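Long-range contacts in Low density lipoprotein receptor adapter protein 1 (PDB 3SO6), which links the LDL receptor to clathrin and AP-2 for endocytosis, its PTB (PID) domain binding the NPXY internalization motif of the receptor tail: residues S7-G12 with K41-V46; T14-P19 with A26-R31; L48-R53 with L117-A122; C77-M82 with V111-T116; V86-A91 with C101-C106. All coordinates share one frame; numbering follows the deposited sequence. Where two conformers were deposited one is given.

In the fold
The chain closes its loops in two series, and no two of them cross. Contact 1 joins strand 4-16 to strand 44-51 as neighbours in the sheet, enclosing helix 22-38; nested within it, contact 2 fastens that helix back onto the far end of strand 4-16. Once this first loop is shut, contact 3 opens on strand 44-51 and closes on the C-terminal helix 109-131. Inside it sits contact 4, which brings edge strand 74-79 against the same helix, and innermost is contact 5, the hairpin of strands 86-92 and 99-105. Residues 99-105 also pair with strand 4-16, so the hairpin near the centre of the chain connects both series.

Contact 1: residues S7-G12 with K41-V46; sequences SLKYLG and KKLQKV
The first torsion of Y10 (chi1 -177°) sets its ring beside the carbonyl carbon, the far end leading away from strand 44-51, while Y10 CB itself meets V46 CG2 at 3.7 Å; V46 offers that branch by holding it beside its own backbone N. Both residues belong to an antiparallel ladder in the sheet of this phosphotyrosine-binding domain, strand 4-16 running against strand 44-51. L8 and V46 form a hydrogen-bonded pair, L8 N donating to V46 O at 2.8 Å and V46 N returning a bond to L8 O. Further along, Y10 N points almost straight at Q44 O (173°). The hydroxyl of Y10 is engaged beyond this ladder, with H102 ND1, while the amide nitrogen of Q44 goes to D59.

On the face bearing K9, L43 from the incoming loop reaches across the strand. Its CD1 meets L11 CD2 at 3.7 Å, and its CB lies alongside K9 CB at 3.9 Å. An alanine here would keep the touch of CB but is likely to leave a gap beside the L11 CD2 methyl and strip K9 CB of its contact with CD1. On the other edge of strand 4-16, toward strand 99-105, L11 and G12 both face A103, a classic beta bulge. Between the two segments a water adds a bridge, donating to Y10 O at 2.8 Å and accepting from Q44 N at 2.9 Å.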
# COMPACT_ATOMS: atom_id res chain seq x y z
N SER A 7 2.91 -6.63 10.48
CA SER A 7 4.16 -7.35 10.16
C SER A 7 3.81 -8.34 9.05
O SER A 7 3.19 -9.36 9.33
CB SER A 7 4.65 -8.16 11.41
OG SER A 7 4.78 -7.34 12.55
N LEU A 8 4.18 -8.03 7.81
CA LEU A 8 3.73 -8.73 6.62
C LEU A 8 4.97 -9.29 5.85
O LEU A 8 6.12 -9.19 6.30
CB LEU A 8 2.97 -7.73 5.71
CG LEU A 8 1.81 -6.96 6.38
CD1 LEU A 8 1.14 -6.16 5.31
CD2 LEU A 8 0.82 -7.84 7.03
N LYS A 9 4.70 -9.97 4.74
CA LYS A 9 5.76 -10.44 3.85
C LYS A 9 5.61 -9.69 2.54
O LYS A 9 4.50 -9.50 2.06
CB LYS A 9 5.63 -11.93 3.63
CG LYS A 9 6.03 -12.70 4.86
CD LYS A 9 5.79 -14.19 4.64
CE LYS A 9 5.81 -15.05 5.94
NZ LYS A 9 5.85 -16.50 5.63
N TYR A 10 6.72 -9.18 1.96
CA TYR A 10 6.68 -8.40 0.73
C TYR A 10 6.72 -9.32 -0.48
O TYR A 10 7.64 -10.09 -0.65
CB TYR A 10 7.91 -7.50 0.69
CG TYR A 10 7.90 -6.59 -0.55
CD1 TYR A 10 6.72 -5.83 -0.94
CD2 TYR A 10 9.04 -6.45 -1.34
CE1 TYR A 10 6.76 -4.95 -1.99
CE2 TYR A 10 9.04 -5.56 -2.44
CZ TYR A 10 7.93 -4.80 -2.77
OH TYR A 10 7.94 -3.91 -3.80
N LEU A 11 5.66 -9.27 -1.28
CA LEU A 11 5.65 -10.08 -2.51
C LEU A 11 6.44 -9.46 -3.66
O LEU A 11 7.10 -10.20 -4.42
CB LEU A 11 4.19 -10.29 -2.93
CG LEU A 11 3.34 -11.28 -2.04
CD1 LEU A 11 1.82 -11.05 -2.20
CD2 LEU A 11 3.65 -12.74 -2.42
N GLY A 12 6.41 -8.16 -3.77
CA GLY A 12 7.08 -7.48 -4.86
C GLY A 12 6.21 -6.38 -5.45
O GLY A 12 5.17 -5.99 -4.88
N LYS A 41 12.39 -18.42 -3.59
CA LYS A 41 12.97 -17.72 -2.43
C LYS A 41 11.89 -17.40 -1.40
O LYS A 41 10.80 -16.97 -1.76
CB LYS A 41 13.55 -16.36 -2.84
CG LYS A 41 14.73 -16.35 -3.85
CD LYS A 41 15.88 -17.22 -3.44
CE LYS A 41 16.93 -17.37 -4.57
N LYS A 42 12.23 -17.47 -0.13
CA LYS A 42 11.37 -16.98 0.95
C LYS A 42 11.21 -15.46 0.84
O LYS A 42 12.13 -14.76 0.40
CB LYS A 42 11.97 -17.35 2.32
CG LYS A 42 12.00 -18.86 2.56
CD LYS A 42 10.60 -19.49 2.30
CE LYS A 42 10.67 -20.91 1.79
NZ LYS A 42 10.80 -21.89 2.90
N LEU A 43 10.03 -14.97 1.15
CA LEU A 43 9.75 -13.55 1.06
C LEU A 43 10.43 -12.72 2.15
O LEU A 43 10.54 -13.16 3.28
CB LEU A 43 8.22 -13.33 1.12
CG LEU A 43 7.45 -14.15 0.04
CD1 LEU A 43 5.93 -13.92 0.30
CD2 LEU A 43 7.90 -13.71 -1.33
N GLN A 44 10.78 -11.47 1.82
CA GLN A 44 11.33 -10.50 2.81
C GLN A 44 10.24 -10.12 3.80
O GLN A 44 9.15 -9.72 3.38
CB GLN A 44 11.89 -9.29 2.06
CG GLN A 44 12.49 -8.18 2.98
CD GLN A 44 12.78 -6.93 2.24
OE1 GLN A 44 12.31 -6.76 1.13
NE2 GLN A 44 13.50 -6.00 2.87
N LYS A 45 10.54 -10.18 5.10
CA LYS A 45 9.62 -9.75 6.13
C LYS A 45 9.66 -8.22 6.21
O LYS A 45 10.75 -7.62 6.34
CB LYS A 45 9.98 -10.37 7.51
CG LYS A 45 9.82 -11.90 7.41
CD LYS A 45 9.95 -12.60 8.78
CE LYS A 45 9.67 -14.13 8.72
NZ LYS A 45 10.57 -14.83 7.71
N VAL A 46 8.51 -7.60 6.02
CA VAL A 46 8.45 -6.17 6.08
C VAL A 46 7.39 -5.72 7.06
O VAL A 46 6.31 -6.32 7.10
CB VAL A 46 8.23 -5.59 4.63
CG1 VAL A 46 7.88 -4.09 4.58
CG2 VAL A 46 9.40 -5.95 3.70
O HOH W 1 10.37 -10.43 -0.88

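Contact 2: residues T14-P19 with A26-R31; sequences TLVERP and AAAVKR
T14 and A28 make the tight part of this strand-to-helix contact: T14 CG2 presses on A28 CB at 3.4 Å, closer than carbons usually come. The methyl gets there because T14 holds CG2 between its backbone N and carbonyl carbon, the crowded position, with OG1 anti to N (chi1 -169°). V16 CG1 adds a gentler touch to the same A28 CB at 3.8 Å, so two side chains of strand 4-16 meet over one small helix residue.

Toward solvent the contact is polar and looser. R31 bends at chi3 and brings its guanidinium back along the helix, one face above A28 CA and its edge toward the strand. NE donates to T14 OG1 at 3.0 Å, in the guanidinium plane and nearly straight (171°). NH2 reaches L15 O at 3.0 Å as well, but that bond is bent to 130° and tilted from the plane. A valine in place of T14 would remove the hydroxyl, and R31 NE would probably lose its acceptor, leaving the guanidinium freer to swing. Past V16 the chain leaves residues 26-31, though R18 turns back to the start of the helix in a salt bridge with E23, and P19 packs on an aromatic side chain of the bound peptide.

Both acceptors across this contact are neutral oxygens, so the two bonds orient the guanidinium of R31 without forming a salt bridge between the segments.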
# COMPACT_ATOMS: atom_id res chain seq x y z
N THR A 14 5.01 -4.30 -9.33
CA THR A 14 4.91 -4.21 -10.79
C THR A 14 4.41 -2.84 -11.17
O THR A 14 3.67 -2.21 -10.39
CB THR A 14 3.96 -5.34 -11.28
OG1 THR A 14 4.07 -5.43 -12.71
CG2 THR A 14 2.53 -5.09 -10.87
N LEU A 15 4.74 -2.33 -12.33
CA LEU A 15 4.21 -1.02 -12.82
C LEU A 15 2.75 -1.19 -13.25
O LEU A 15 2.31 -2.27 -13.71
CB LEU A 15 5.06 -0.47 -14.00
CG LEU A 15 6.46 0.01 -13.50
CD1 LEU A 15 7.26 0.75 -14.57
CD2 LEU A 15 6.47 0.90 -12.30
N VAL A 16 1.97 -0.14 -13.09
CA VAL A 16 0.61 -0.10 -13.60
C VAL A 16 0.47 1.15 -14.46
O VAL A 16 1.21 2.14 -14.27
CB VAL A 16 -0.44 -0.10 -12.46
CG1 VAL A 16 -0.40 -1.48 -11.72
CG2 VAL A 16 -0.24 1.05 -11.47
N GLU A 17 -0.52 1.15 -15.34
CA GLU A 17 -0.56 2.30 -16.26
C GLU A 17 -1.51 3.42 -15.86
O GLU A 17 -1.40 4.53 -16.45
CB GLU A 17 -0.78 1.84 -17.72
CG GLU A 17 0.38 0.94 -18.27
CD GLU A 17 1.79 1.59 -18.16
OE1 GLU A 17 2.01 2.66 -18.77
OE2 GLU A 17 2.67 1.01 -17.46
N ARG A 18 -2.33 3.21 -14.82
CA ARG A 18 -3.25 4.22 -14.33
C ARG A 18 -3.25 4.11 -12.82
O ARG A 18 -2.85 3.03 -12.31
CB ARG A 18 -4.68 4.06 -14.92
CG ARG A 18 -4.69 4.12 -16.40
CD ARG A 18 -6.07 3.92 -17.02
NE ARG A 18 -6.70 2.70 -16.59
CZ ARG A 18 -6.46 1.50 -17.08
NH1 ARG A 18 -5.60 1.34 -18.11
NH2 ARG A 18 -7.16 0.45 -16.62
N PRO A 19 -3.67 5.19 -12.11
CA PRO A 19 -3.50 5.13 -10.63
C PRO A 19 -4.60 4.37 -9.84
O PRO A 19 -4.39 4.01 -8.67
CB PRO A 19 -3.48 6.60 -10.26
CG PRO A 19 -4.25 7.31 -11.42
CD PRO A 19 -3.89 6.56 -12.62
N ALA A 26 -6.08 -5.83 -9.57
CA ALA A 26 -6.25 -7.28 -9.68
C ALA A 26 -5.19 -7.86 -10.59
O ALA A 26 -4.60 -8.89 -10.29
CB ALA A 26 -7.65 -7.65 -10.17
N ALA A 27 -4.95 -7.22 -11.76
CA ALA A 27 -3.97 -7.77 -12.70
C ALA A 27 -2.58 -7.65 -12.16
O ALA A 27 -1.73 -8.53 -12.33
CB ALA A 27 -4.10 -7.11 -14.06
N ALA A 28 -2.30 -6.57 -11.42
CA ALA A 28 -0.96 -6.34 -10.88
C ALA A 28 -0.67 -7.43 -9.83
O ALA A 28 0.43 -7.96 -9.79
CB ALA A 28 -0.83 -4.98 -10.22
N VAL A 29 -1.63 -7.64 -8.94
CA VAL A 29 -1.43 -8.61 -7.88
C VAL A 29 -1.25 -9.99 -8.54
O VAL A 29 -0.40 -10.77 -8.08
CB VAL A 29 -2.62 -8.63 -6.86
CG1 VAL A 29 -2.59 -9.93 -5.95
CG2 VAL A 29 -2.58 -7.36 -6.00
N LYS A 30 -2.00 -10.33 -9.60
CA LYS A 30 -1.81 -11.61 -10.24
C LYS A 30 -0.35 -11.76 -10.71
O LYS A 30 0.27 -12.82 -10.53
CB LYS A 30 -2.84 -11.75 -11.43
CG LYS A 30 -2.66 -12.97 -12.31
CD LYS A 30 -3.58 -12.95 -13.60
CE LYS A 30 -3.87 -14.36 -14.20
NZ LYS A 30 -4.75 -15.17 -13.21
N ARG A 31 0.21 -10.71 -11.32
CA ARG A 31 1.54 -10.77 -11.84
C ARG A 31 2.54 -10.90 -10.72
O ARG A 31 3.51 -11.71 -10.83
CB ARG A 31 1.89 -9.41 -12.55
CG ARG A 31 1.30 -9.14 -13.90
CD ARG A 31 1.99 -8.01 -14.66
NE ARG A 31 1.74 -6.67 -14.10
CZ ARG A 31 0.61 -5.94 -14.28
NH1 ARG A 31 -0.47 -6.45 -14.82
NH2 ARG A 31 0.54 -4.69 -13.85

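Contact 3: residues L48-R53 with L117-A122; sequences LKVSPR and LTVAQA
V50 supplies the apolar core of the contact, meeting three residues of helix 109-131 with one branch. Its CG1 lies 3.8 Å from T118 CG2 and equally far from V119 CG2, with A122 CB a little further off. CG1 is the branch anti to the backbone N (chi1 177°), and this rotation directs it at the helix; V50 CG2 touches V119 CG2 at 4.0 Å. The side chains of V50 and V119 cross at about a right angle. Together T118, V119 and A122 put V50 CG1 against one turn of the helix. T118 turns its methyl to the strand, and its hydroxyl goes back into the helix, bonded to A114 O.

A second kind of touch sets side chain or CA against backbone carbonyls. A122 CB rests on S51 O at 3.3 Å, and P52 CA approaches A122 O at 3.8 Å, the small alanine allowing the chain to come this close where the strand ends.

The two segments share no hydrogen bond. S51 OG accepts from R53 N at 3.1 Å, an ST turn that bends the chain just past the strand, while the helix keeps its own i to i+4 bonds.

Residues L117 and A120, turned from the strand, pack on aromatic side chains of the bound peptide. A long C-terminal helix laid against the antiparallel sheet in this way is the hallmark of the PTB domain and its PH-like superfold.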
# COMPACT_ATOMS: atom_id res chain seq x y z
N LEU A 48 4.85 -2.63 8.07
CA LEU A 48 4.16 -1.43 7.58
C LEU A 48 3.61 -0.64 8.77
O LEU A 48 2.91 -1.21 9.62
CB LEU A 48 2.91 -1.78 6.74
CG LEU A 48 3.15 -2.29 5.36
CD1 LEU A 48 3.90 -3.69 5.38
CD2 LEU A 48 1.87 -2.39 4.49
N LYS A 49 3.91 0.65 8.82
CA LYS A 49 3.31 1.54 9.83
C LYS A 49 2.47 2.55 9.07
O LYS A 49 2.99 3.42 8.29
CB LYS A 49 4.38 2.20 10.73
CG LYS A 49 3.71 2.96 11.92
CD LYS A 49 4.73 3.61 12.90
N VAL A 50 1.16 2.48 9.31
CA VAL A 50 0.16 3.26 8.50
C VAL A 50 -0.32 4.45 9.36
O VAL A 50 -0.75 4.20 10.50
CB VAL A 50 -1.04 2.32 8.17
CG1 VAL A 50 -2.09 3.10 7.42
CG2 VAL A 50 -0.55 1.10 7.39
N SER A 51 -0.25 5.65 8.82
CA SER A 51 -0.87 6.81 9.57
C SER A 51 -1.29 7.78 8.51
O SER A 51 -1.08 7.55 7.31
CB SER A 51 0.22 7.42 10.45
OG SER A 51 1.15 8.15 9.67
N PRO A 52 -1.90 8.91 8.91
CA PRO A 52 -2.32 9.89 7.89
C PRO A 52 -1.11 10.47 7.14
O PRO A 52 -1.33 11.08 6.09
CB PRO A 52 -3.12 10.96 8.72
CG PRO A 52 -3.53 10.18 9.96
CD PRO A 52 -2.44 9.21 10.27
N ARG A 53 0.11 10.32 7.65
CA ARG A 53 1.33 10.76 6.96
C ARG A 53 1.67 9.92 5.74
O ARG A 53 2.35 10.38 4.81
CB ARG A 53 2.50 10.77 7.97
CG ARG A 53 2.28 11.71 9.17
CD ARG A 53 3.57 12.11 9.87
NE ARG A 53 4.58 12.78 9.03
CZ ARG A 53 4.77 14.12 8.98
NH1 ARG A 53 3.98 14.97 9.63
NH2 ARG A 53 5.75 14.60 8.25
N LEU A 117 -8.50 -1.48 5.44
CA LEU A 117 -9.40 -0.58 6.16
C LEU A 117 -8.58 0.48 6.93
O LEU A 117 -9.05 1.61 7.12
CB LEU A 117 -10.26 -1.38 7.11
CG LEU A 117 -11.35 -2.17 6.35
CD1 LEU A 117 -11.96 -3.16 7.30
CD2 LEU A 117 -12.38 -1.34 5.71
N THR A 118 -7.41 0.10 7.43
CA THR A 118 -6.55 1.04 8.17
C THR A 118 -6.01 2.09 7.17
O THR A 118 -5.97 3.28 7.50
CB THR A 118 -5.42 0.30 8.84
OG1 THR A 118 -6.00 -0.66 9.71
CG2 THR A 118 -4.56 1.22 9.62
N VAL A 119 -5.56 1.66 6.01
CA VAL A 119 -5.11 2.60 4.97
C VAL A 119 -6.22 3.52 4.54
O VAL A 119 -6.01 4.71 4.38
CB VAL A 119 -4.41 1.87 3.83
CG1 VAL A 119 -4.01 2.84 2.74
CG2 VAL A 119 -3.18 1.08 4.34
N ALA A 120 -7.45 3.01 4.43
CA ALA A 120 -8.60 3.88 4.11
C ALA A 120 -8.77 4.95 5.15
O ALA A 120 -9.11 6.10 4.80
CB ALA A 120 -9.88 3.03 4.06
N GLN A 121 -8.63 4.59 6.43
CA GLN A 121 -8.69 5.61 7.46
C GLN A 121 -7.61 6.66 7.29
O GLN A 121 -7.87 7.87 7.46
CB GLN A 121 -8.66 5.01 8.86
CG GLN A 121 -8.86 6.08 9.96
CD GLN A 121 -8.48 5.59 11.42
OE1 GLN A 121 -8.18 4.42 11.65
NE2 GLN A 121 -8.50 6.55 12.40
N ALA A 122 -6.40 6.23 6.97
CA ALA A 122 -5.33 7.20 6.75
C ALA A 122 -5.64 8.14 5.58
O ALA A 122 -5.40 9.36 5.70
CB ALA A 122 -4.06 6.47 6.46

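Contact 4: residues C77-M82 with V111-T116; sequences CTADKM and VAQAVT
Strand 77-79 and helix 111-116 run in nearly opposed directions, 159° between their axes, with the strand close enough to bring A79 CA within 5.4 Å of A112 CA.

T116 does most of the touching from the helix. Its hydroxyl leans over A79, OG1 standing 3.3 Å from A79 CB, and its methyl meets C77 SG at 3.7 Å. The sulfur reaches that methyl because C77 sets SG between its backbone N and carbonyl carbon (chi1 69°), swinging it to the helix. A79 N is near T116 OG1 too, but the angle is too poor for a hydrogen bond. The small CB of A79 also fits beside the preceding helix turn, 3.8 Å from A112 O and 4.3 Å from A112 CB, with the CG of Q113 at the margin.

The hydroxyl of T116 spends its proton inside the helix, on A112 O at 2.8 Å. That carbonyl accepts the backbone N of T116 as well, the two donors reaching it from opposite faces of its plane. The bond from OG1 holds the rotation of T116 and with it the place of CG2; A112 O is the atom gripped twice.

Between this strand and helix lies the peptide groove of the PTB domain. C77, T78 and A79 pair with the bound receptor peptide as an antiparallel ladder, T78 OG1 bonds a polar side chain of it, and C77 and T116 each pack on an aromatic side chain of the peptide. With its proton committed to A112 O, the buried hydroxyl of T116 is satisfied inside the helix and can sit against A79 without a bond from the strand.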
# COMPACT_ATOMS: atom_id res chain seq x y z
N CYS A 77 -5.74 1.50 -2.62
CA CYS A 77 -5.33 0.31 -1.95
C CYS A 77 -6.42 -0.75 -2.03
O CYS A 77 -7.57 -0.44 -2.30
CB CYS A 77 -4.92 0.55 -0.50
SG CYS A 77 -6.26 1.01 0.61
N THR A 78 -6.00 -1.99 -1.78
CA THR A 78 -6.89 -3.14 -1.99
C THR A 78 -6.58 -4.33 -1.08
O THR A 78 -5.41 -4.62 -0.87
CB THR A 78 -6.81 -3.59 -3.49
OG1 THR A 78 -7.66 -4.69 -3.73
CG2 THR A 78 -5.38 -4.03 -3.92
N ALA A 79 -7.64 -5.01 -0.63
CA ALA A 79 -7.54 -6.36 -0.20
C ALA A 79 -8.01 -7.15 -1.44
O ALA A 79 -9.20 -7.06 -1.82
CB ALA A 79 -8.41 -6.60 0.99
N ASP A 80 -7.10 -7.86 -2.10
CA ASP A 80 -7.43 -8.46 -3.45
C ASP A 80 -8.55 -9.50 -3.37
O ASP A 80 -8.67 -10.23 -2.38
CB ASP A 80 -6.12 -9.07 -4.01
CG ASP A 80 -6.23 -9.40 -5.47
OD1 ASP A 80 -6.42 -8.49 -6.27
OD2 ASP A 80 -6.12 -10.60 -5.82
N LYS A 81 -9.39 -9.55 -4.42
CA LYS A 81 -10.47 -10.56 -4.44
C LYS A 81 -9.95 -11.96 -4.68
O LYS A 81 -10.26 -12.89 -3.92
CB LYS A 81 -11.44 -10.23 -5.57
CG LYS A 81 -12.66 -11.16 -5.63
CD LYS A 81 -13.55 -10.78 -6.83
CE LYS A 81 -14.65 -11.83 -7.01
NZ LYS A 81 -15.42 -11.54 -8.29
N MET A 82 -9.19 -12.17 -5.76
CA MET A 82 -8.73 -13.52 -6.09
C MET A 82 -7.73 -14.01 -5.05
O MET A 82 -7.83 -15.14 -4.54
CB MET A 82 -8.09 -13.52 -7.49
CG MET A 82 -7.35 -14.80 -7.81
SD MET A 82 -7.18 -15.09 -9.56
CE MET A 82 -8.88 -15.51 -9.87
N VAL A 111 -6.58 -10.32 7.93
CA VAL A 111 -5.53 -9.35 8.08
C VAL A 111 -5.44 -8.46 6.83
O VAL A 111 -5.29 -7.27 6.99
CB VAL A 111 -4.23 -10.07 8.33
CG1 VAL A 111 -3.07 -9.10 8.45
CG2 VAL A 111 -4.28 -10.98 9.65
N ALA A 112 -5.55 -9.01 5.61
CA ALA A 112 -5.52 -8.19 4.43
C ALA A 112 -6.64 -7.15 4.46
O ALA A 112 -6.45 -5.95 4.15
CB ALA A 112 -5.59 -9.09 3.17
N GLN A 113 -7.80 -7.54 4.95
CA GLN A 113 -8.92 -6.62 5.09
C GLN A 113 -8.59 -5.54 6.13
O GLN A 113 -8.91 -4.35 5.93
CB GLN A 113 -10.20 -7.36 5.48
CG GLN A 113 -10.69 -8.28 4.39
CD GLN A 113 -11.90 -9.07 4.76
OE1 GLN A 113 -12.25 -9.21 5.92
NE2 GLN A 113 -12.54 -9.65 3.77
N ALA A 114 -8.02 -5.94 7.27
CA ALA A 114 -7.69 -4.95 8.31
C ALA A 114 -6.71 -3.93 7.82
O ALA A 114 -6.78 -2.74 8.15
CB ALA A 114 -7.13 -5.68 9.59
N VAL A 115 -5.71 -4.38 7.10
CA VAL A 115 -4.69 -3.42 6.56
C VAL A 115 -5.37 -2.43 5.61
O VAL A 115 -5.16 -1.21 5.73
CB VAL A 115 -3.56 -4.13 5.83
CG1 VAL A 115 -2.56 -3.06 5.35
CG2 VAL A 115 -2.85 -5.11 6.82
N THR A 116 -6.21 -2.94 4.69
CA THR A 116 -6.88 -2.07 3.71
C THR A 116 -7.74 -1.03 4.42
O THR A 116 -7.77 0.15 4.04
CB THR A 116 -7.60 -2.91 2.66
OG1 THR A 116 -6.75 -3.99 2.24
CG2 THR A 116 -8.06 -2.04 1.59

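Contact 5: residues V86-A91 with C101-C106; sequences VFAYIA and CHAFLC
F87 and F104, Y89 and H102 are the two hydrogen-bonded pairs of this antiparallel hairpin, and each is closed by two backbone bonds. F104 N to F87 O is the shortest of the four at 2.8 Å. Between the pairs the CA-H groups add weaker contacts, A88 CA approaching H102 O at 3.1 Å where the strands draw together.

Aromatic groups occupy the face that carries these four residues. F87 and F104 lie side by side, pointing the same way, with CD2 of the first 3.9 Å from CD1 of the second. Y89 holds its CG between backbone N and carbonyl carbon (chi1 69°), which folds the ring back over the neighbouring strand. H102 CB thereby sits over one face of the tyrosine ring, a CH-pi contact of 4.1 Å to the centroid. The two rings are near parallel, 19° between planes, but slid so far apart that they barely overlap; instead Y89 OH lies above the imidazole face. Y89 CE2 also comes to the edge of the F104 ring, 3.6 Å from F104 CE1.

The opposite face carries aliphatic side chains and the C101 thiol, with small A88 and A103 at its middle. A88 CB meets A103 CB at 4.0 Å and C101 SG at 3.9 Å, and V86 CG1 lies against A103. Helix 22-38 covers this side, with V29 on V86 and A88 and I32 on A103; on the aromatic side, F87 meets helix 109-131.

H102 NE2 bonds E100 OE1 and ND1 bonds Y10 OH, so both nitrogens hold the ring while Y89 OH lies over its face; the carboxylate would probably favour a proton on NE2, with ND1 then able to accept from Y10.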
# COMPACT_ATOMS: atom_id res chain seq x y z
N VAL A 86 -3.85 -11.08 0.12
CA VAL A 86 -2.90 -10.00 -0.33
C VAL A 86 -3.50 -8.62 -0.13
O VAL A 86 -4.65 -8.39 -0.52
CB VAL A 86 -2.51 -10.21 -1.82
CG1 VAL A 86 -1.66 -9.07 -2.35
CG2 VAL A 86 -1.82 -11.60 -1.99
N PHE A 87 -2.70 -7.79 0.52
CA PHE A 87 -2.96 -6.35 0.56
C PHE A 87 -2.01 -5.68 -0.46
O PHE A 87 -0.81 -6.05 -0.51
CB PHE A 87 -2.65 -5.85 1.96
CG PHE A 87 -2.47 -4.33 1.98
CD1 PHE A 87 -3.58 -3.47 1.85
CD2 PHE A 87 -1.19 -3.76 2.07
CE1 PHE A 87 -3.42 -2.09 1.80
CE2 PHE A 87 -1.04 -2.39 1.94
CZ PHE A 87 -2.13 -1.55 1.83
N ALA A 88 -2.50 -4.70 -1.20
CA ALA A 88 -1.61 -3.99 -2.11
C ALA A 88 -1.98 -2.51 -2.13
O ALA A 88 -3.16 -2.10 -1.90
CB ALA A 88 -1.62 -4.60 -3.54
N TYR A 89 -1.01 -1.70 -2.48
CA TYR A 89 -1.29 -0.28 -2.79
C TYR A 89 -0.71 0.13 -4.09
O TYR A 89 0.23 -0.56 -4.59
CB TYR A 89 -0.87 0.65 -1.63
CG TYR A 89 0.62 0.76 -1.41
CD1 TYR A 89 1.38 1.62 -2.21
CD2 TYR A 89 1.29 -0.06 -0.49
CE1 TYR A 89 2.74 1.71 -2.08
CE2 TYR A 89 2.72 0.04 -0.31
CZ TYR A 89 3.40 0.94 -1.13
OH TYR A 89 4.78 1.02 -1.00
N ILE A 90 -1.22 1.19 -4.69
CA ILE A 90 -0.60 1.78 -5.90
C ILE A 90 -0.04 3.15 -5.41
O ILE A 90 -0.80 3.93 -4.77
CB ILE A 90 -1.58 1.93 -7.04
CG1 ILE A 90 -2.11 0.54 -7.46
CG2 ILE A 90 -0.93 2.60 -8.23
CD1 ILE A 90 -3.24 0.54 -8.50
N ALA A 91 1.20 3.49 -5.81
CA ALA A 91 1.70 4.80 -5.51
C ALA A 91 2.58 5.26 -6.63
O ALA A 91 3.32 4.46 -7.22
CB ALA A 91 2.52 4.77 -4.23
N CYS A 101 2.57 -0.77 -8.22
CA CYS A 101 1.75 -1.51 -7.31
C CYS A 101 2.69 -2.37 -6.47
O CYS A 101 3.49 -3.16 -7.03
CB CYS A 101 0.74 -2.39 -8.10
SG CYS A 101 -0.30 -3.35 -7.02
N HIS A 102 2.55 -2.21 -5.15
CA HIS A 102 3.33 -2.99 -4.20
C HIS A 102 2.42 -3.92 -3.39
O HIS A 102 1.38 -3.48 -2.87
CB HIS A 102 4.08 -2.09 -3.20
CG HIS A 102 5.13 -1.23 -3.83
ND1 HIS A 102 6.47 -1.54 -3.80
CD2 HIS A 102 5.02 -0.08 -4.55
CE1 HIS A 102 7.16 -0.59 -4.42
NE2 HIS A 102 6.30 0.29 -4.92
N ALA A 103 2.73 -5.24 -3.37
CA ALA A 103 1.86 -6.23 -2.79
C ALA A 103 2.51 -6.96 -1.62
O ALA A 103 3.72 -7.22 -1.65
CB ALA A 103 1.38 -7.22 -3.85
N PHE A 104 1.67 -7.25 -0.61
CA PHE A 104 2.13 -7.85 0.61
C PHE A 104 1.24 -9.03 0.95
O PHE A 104 -0.00 -8.98 0.84
CB PHE A 104 2.04 -6.82 1.77
CG PHE A 104 2.82 -5.57 1.47
CD1 PHE A 104 2.31 -4.58 0.65
CD2 PHE A 104 4.17 -5.43 1.99
CE1 PHE A 104 3.11 -3.45 0.34
CE2 PHE A 104 4.93 -4.30 1.67
CZ PHE A 104 4.39 -3.35 0.83
N LEU A 105 1.87 -10.12 1.39
CA LEU A 105 1.15 -11.32 1.76
C LEU A 105 0.92 -11.29 3.29
O LEU A 105 1.86 -11.05 4.09
CB LEU A 105 2.01 -12.53 1.45
CG LEU A 105 1.34 -13.86 1.79
CD1 LEU A 105 0.18 -14.22 0.87
CD2 LEU A 105 2.38 -14.99 1.58
N CYS A 106 -0.36 -11.48 3.66
CA CYS A 106 -0.78 -11.51 5.05
C CYS A 106 -0.98 -12.98 5.40
O CYS A 106 -1.15 -13.85 4.55
CB CYS A 106 -2.08 -10.71 5.23
SG CYS A 106 -1.92 -9.00 4.60